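Local coordinates for GXWXG domain-containing protein (Thermomonospora curvata, PDB 4MVE) that is of unknown function but combines a GXWXG region and a DUF4334 region in one small fold built around antiparallel beta strands, at residues Asp53-Ala56 with Gly57-Gly61. Sequence-based numbering, arbitrary orientation.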
loop_
_atom_site.group_PDB
_atom_site.type_symbol
_atom_site.label_atom_id
_atom_site.label_comp_id
_atom_site.label_asym_id
_atom_site.label_seq_id
_atom_site.Cartn_x
_atom_site.Cartn_y
_atom_site.Cartn_z
ATOM N N ASP A 53 -9.932 8.947 -7.256
ATOM C CA ASP A 53 -10.481 7.599 -7.415
ATOM C C ASP A 53 -11.570 7.330 -6.327
ATOM O O ASP A 53 -11.462 7.823 -5.202
ATOM C CB ASP A 53 -9.337 6.536 -7.358
ATOM C CG ASP A 53 -9.814 5.080 -7.246
ATOM O OD1 ASP A 53 -10.653 4.653 -8.090
ATOM O OD2 ASP A 53 -9.425 4.398 -6.265
ATOM N N ALA A 54 -12.610 6.561 -6.686
ATOM C CA ALA A 54 -13.720 6.198 -5.809
ATOM C C ALA A 54 -13.245 5.605 -4.457
ATOM O O ALA A 54 -13.626 6.122 -3.388
ATOM C CB ALA A 54 -14.631 5.194 -6.512
ATOM N N LEU A 55 -12.420 4.522 -4.506
ATOM C CA LEU A 55 -11.955 3.865 -3.290
ATOM C C LEU A 55 -11.078 4.826 -2.475
ATOM O O LEU A 55 -11.210 4.862 -1.241
ATOM C CB LEU A 55 -11.238 2.550 -3.600
ATOM C CG LEU A 55 -10.677 1.777 -2.387
ATOM C CD1 LEU A 55 -11.798 1.304 -1.429
ATOM C CD2 LEU A 55 -9.806 0.634 -2.837
ATOM N N ALA A 56 -10.225 5.637 -3.169
ATOM C CA ALA A 56 -9.415 6.684 -2.544
ATOM C C ALA A 56 -10.330 7.650 -1.773
ATOM O O ALA A 56 -10.037 7.958 -0.620
ATOM C CB ALA A 56 -8.617 7.445 -3.589
ATOM N N GLY A 57 -11.465 8.035 -2.377
ATOM C CA GLY A 57 -12.440 8.919 -1.750
ATOM C C GLY A 57 -13.024 8.324 -0.482
ATOM O O GLY A 57 -13.211 9.025 0.519
HETATM N N MSE A 58 -13.270 7.016 -0.512
HETATM C CA MSE A 58 -13.867 6.268 0.598
HETATM C C MSE A 58 -12.847 6.063 1.728
HETATM O O MSE A 58 -13.199 6.240 2.892
HETATM C CB MSE A 58 -14.440 4.940 0.091
HETATM C CG MSE A 58 -15.704 5.126 -0.796
HETATM SE SE MSE A 58 -17.104 6.267 0.012
HETATM C CE MSE A 58 -17.499 5.214 1.526
ATOM N N LEU A 59 -11.582 5.759 1.387
ATOM C CA LEU A 59 -10.496 5.620 2.355
ATOM C C LEU A 59 -10.281 6.941 3.109
ATOM O O LEU A 59 -10.154 6.957 4.340
ATOM C CB LEU A 59 -9.196 5.198 1.644
ATOM C CG LEU A 59 -9.097 3.732 1.180
ATOM C CD1 LEU A 59 -7.812 3.508 0.400
ATOM C CD2 LEU A 59 -9.160 2.760 2.349
ATOM N N LEU A 60 -10.303 8.045 2.368
ATOM C CA LEU A 60 -10.150 9.384 2.897
ATOM C C LEU A 60 -11.306 9.704 3.877
ATOM O O LEU A 60 -11.054 10.183 4.980
ATOM C CB LEU A 60 -10.116 10.376 1.711
ATOM C CG LEU A 60 -8.744 10.870 1.178
ATOM C CD1 LEU A 60 -7.691 9.762 1.054
ATOM C CD2 LEU A 60 -8.900 11.570 -0.158
ATOM N N GLY A 61 -12.535 9.371 3.495
ATOM C CA GLY A 61 -13.719 9.616 4.321
ATOM C C GLY A 61 -13.705 8.849 5.629
ATOM O O GLY A 61 -14.166 9.342 6.658
#
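Leu55 swings its CG anti to the backbone N (chi1 179°), while Leu59, one turn on, sets its own CG anti to the carbonyl carbon (chi1 -75°), and the two isobutyl groups end up neighbours along one side of a short, N-capped alpha-helix. They meet loosely, Leu55 CG lying 4.4 Å from Leu59 CD1. This helix, residues 54-61, lies in the chain between strands 42-48 and 64-71, which pair antiparallel, within the GXWXG region. Asp53 is its N-cap: OD2 of the carboxylate accepts a weak bond from Ala56 N at 3.4 Å, giving one of the first-turn amides a side-chain partner. From there the i to i+4 ladder takes over. Gly57 N donates to Asp53 O, Met58 N to Ala54 O, and Leu59 N to Leu55 O at 2.8 Å. Inward, the buried Ala56 packs its methyl on Ile48 of strand 42-48, and Leu59 and Leu60 also touch Ile48, so that one isoleucine takes three residues of the helix. Met58, a selenomethionine, is bent at chi2 and chi3 on the exposed side; its CG passes 3.5 Å from Ala54 O before the selenium end turns away from the first turn. Leu60 drapes its side chain past the oxygen that receives its own amide bond: Leu60 N reaches Ala56 O at 3.0 Å, and Leu60 CD1 lies 3.4 Å from that same Ala56 O.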